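Local coordinates for intracellular sulfur oxidation protein dsrF (Allochromatium vinosum, PDB 2HY5) that has no established function but could take part in the oxidation of intracellular sulfur, working within an assembly that also contains DsrE and DsrH, at residues B[7-12]-B[125-130]. Residues are numbered along the deposited sequence; the frame is centred on the assembly and turned at random.
Sequences KFMYLN and ELMNES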
loop_
_atom_site.group_PDB
_atom_site.type_symbol
_atom_site.label_atom_id
_atom_site.label_comp_id
_atom_site.label_asym_id
_atom_site.label_seq_id
_atom_site.Cartn_x
_atom_site.Cartn_y
_atom_site.Cartn_z
ATOM N N LYS B 7 27.645 -8.717 4.495
ATOM C CA LYS B 7 26.556 -9.631 4.783
ATOM C C LYS B 7 25.240 -8.938 4.440
ATOM O O LYS B 7 24.862 -7.965 5.087
ATOM C CB LYS B 7 26.577 -10.009 6.266
ATOM C CG LYS B 7 25.326 -10.728 6.716
ATOM C CD LYS B 7 25.054 -11.894 5.799
ATOM C CE LYS B 7 23.672 -12.451 6.001
ATOM N NZ LYS B 7 23.433 -13.523 5.014
ATOM N N PHE B 8 24.552 -9.446 3.421
ATOM C CA PHE B 8 23.281 -8.880 2.988
ATOM C C PHE B 8 22.094 -9.762 3.348
ATOM O O PHE B 8 22.115 -10.968 3.099
ATOM C CB PHE B 8 23.271 -8.669 1.471
ATOM C CG PHE B 8 24.118 -7.520 1.003
ATOM C CD1 PHE B 8 24.368 -7.339 -0.355
ATOM C CD2 PHE B 8 24.646 -6.605 1.907
ATOM C CE1 PHE B 8 25.133 -6.266 -0.805
ATOM C CE2 PHE B 8 25.413 -5.527 1.466
ATOM C CZ PHE B 8 25.656 -5.358 0.110
ATOM N N MET B 9 21.064 -9.157 3.930
ATOM C CA MET B 9 19.847 -9.887 4.281
ATOM C C MET B 9 18.702 -9.373 3.426
ATOM O O MET B 9 18.545 -8.168 3.248
ATOM C CB MET B 9 19.467 -9.693 5.758
ATOM C CG MET B 9 18.095 -10.291 6.102
ATOM S SD MET B 9 17.518 -10.036 7.798
ATOM C CE MET B 9 18.448 -11.272 8.635
ATOM N N TYR B 10 17.912 -10.294 2.888
ATOM C CA TYR B 10 16.748 -9.943 2.085
ATOM C C TYR B 10 15.556 -10.309 2.950
ATOM O O TYR B 10 15.268 -11.486 3.141
ATOM C CB TYR B 10 16.742 -10.751 0.789
ATOM C CG TYR B 10 17.807 -10.302 -0.176
ATOM C CD1 TYR B 10 17.564 -9.261 -1.068
ATOM C CD2 TYR B 10 19.073 -10.891 -0.178
ATOM C CE1 TYR B 10 18.550 -8.813 -1.941
ATOM C CE2 TYR B 10 20.071 -10.447 -1.048
ATOM C CZ TYR B 10 19.799 -9.408 -1.927
ATOM O OH TYR B 10 20.772 -8.956 -2.791
ATOM N N LEU B 11 14.885 -9.293 3.483
ATOM C CA LEU B 11 13.742 -9.486 4.369
ATOM C C LEU B 11 12.407 -9.495 3.637
ATOM O O LEU B 11 11.902 -8.447 3.239
ATOM C CB LEU B 11 13.734 -8.388 5.434
ATOM C CG LEU B 11 12.610 -8.386 6.469
ATOM C CD1 LEU B 11 12.649 -9.661 7.283
ATOM C CD2 LEU B 11 12.765 -7.170 7.370
ATOM N N ASN B 12 11.841 -10.690 3.477
ATOM C CA ASN B 12 10.560 -10.878 2.803
ATOM C C ASN B 12 9.438 -11.053 3.819
ATOM O O ASN B 12 9.428 -12.022 4.571
ATOM C CB ASN B 12 10.631 -12.106 1.897
ATOM C CG ASN B 12 11.522 -11.887 0.702
ATOM O OD1 ASN B 12 11.353 -10.918 -0.038
ATOM N ND2 ASN B 12 12.477 -12.786 0.501
ATOM N N GLU B 125 19.279 -12.892 15.676
ATOM C CA GLU B 125 20.725 -13.033 15.536
ATOM C C GLU B 125 21.151 -12.749 14.105
ATOM O O GLU B 125 22.126 -12.034 13.868
ATOM C CB GLU B 125 21.161 -14.446 15.935
ATOM C CG GLU B 125 22.671 -14.646 15.941
ATOM C CD GLU B 125 23.084 -16.046 16.371
ATOM O OE1 GLU B 125 24.304 -16.292 16.497
ATOM O OE2 GLU B 125 22.195 -16.901 16.580
ATOM N N LEU B 126 20.420 -13.314 13.150
ATOM C CA LEU B 126 20.730 -13.104 11.741
ATOM C C LEU B 126 20.621 -11.622 11.403
ATOM O O LEU B 126 21.431 -11.089 10.645
ATOM C CB LEU B 126 19.780 -13.928 10.865
ATOM C CG LEU B 126 19.977 -15.442 10.943
ATOM C CD1 LEU B 126 18.811 -16.153 10.276
ATOM C CD2 LEU B 126 21.301 -15.819 10.282
ATOM N N MET B 127 19.622 -10.953 11.973
ATOM C CA MET B 127 19.441 -9.527 11.725
ATOM C C MET B 127 20.666 -8.760 12.241
ATOM O O MET B 127 21.199 -7.893 11.552
ATOM C CB MET B 127 18.165 -9.024 12.410
ATOM C CG MET B 127 16.885 -9.691 11.892
ATOM S SD MET B 127 15.366 -9.161 12.730
ATOM C CE MET B 127 14.198 -9.268 11.362
ATOM N N ASN B 128 21.122 -9.099 13.444
ATOM C CA ASN B 128 22.285 -8.441 14.040
ATOM C C ASN B 128 23.603 -8.687 13.309
ATOM O O ASN B 128 24.573 -7.953 13.503
ATOM C CB ASN B 128 22.432 -8.861 15.505
ATOM C CG ASN B 128 21.552 -8.050 16.429
ATOM O OD1 ASN B 128 20.902 -8.591 17.329
ATOM N ND2 ASN B 128 21.536 -6.741 16.224
ATOM N N GLU B 129 23.645 -9.717 12.471
ATOM C CA GLU B 129 24.866 -10.029 11.736
ATOM C C GLU B 129 24.909 -9.371 10.360
ATOM O O GLU B 129 25.951 -9.355 9.707
ATOM C CB GLU B 129 25.014 -11.544 11.570
ATOM C CG GLU B 129 25.136 -12.311 12.878
ATOM C CD GLU B 129 25.401 -13.788 12.662
ATOM O OE1 GLU B 129 24.575 -14.456 12.002
ATOM O OE2 GLU B 129 26.437 -14.283 13.155
ATOM N N SER B 130 23.787 -8.811 9.928
ATOM C CA SER B 130 23.718 -8.191 8.610
ATOM C C SER B 130 24.318 -6.796 8.516
ATOM O O SER B 130 24.204 -5.989 9.437
ATOM C CB SER B 130 22.263 -8.148 8.140
ATOM O OG SER B 130 21.700 -9.450 8.134
#
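The carbonyl oxygen Leu126 O, in the last turn of helix 120-129, is gripped by two donors, Glu129 N and Ser130 OG, one from above the carbonyl plane, the other from below. The serine bond, 3.0 Å from Ser130 OG to Leu126 O, is tilted 29° from that plane. It settles the hydroxyl inside a buried contact, where it lies against Met9 CB of strand 7-12 at 3.3 Å. A small side chain whose polar atom is bonded back to the helix it follows suits this tight passage between strand and helix.

Beyond the hydroxyl, Met9 extends toward the helix, CG anti to its backbone N (chi1 172°), and bends at its last torsion. Its methyl CE comes to rest on the helix backbone, 3.5 Å from Leu126 C, and touches Leu126 CB at 3.7 Å. Met127 CG lies 3.9 Å from the same methyl, which the slim, flexible thioether can slide in against the helix. At the start of the strand, CG of the partly exposed Lys7 lies 3.3 Å from Glu129 O: the long chain packs by its methylenes while its amine leads away.

Helix 120-129 makes the beta-alpha-beta crossover between 115-118 and 132-135, the outermost strands of the chain's parallel sheet, and lies over strand 7-12 between them. Gln99 of the DsrH chain packs on both methionines, and Phe8 points to the face opposite the helix.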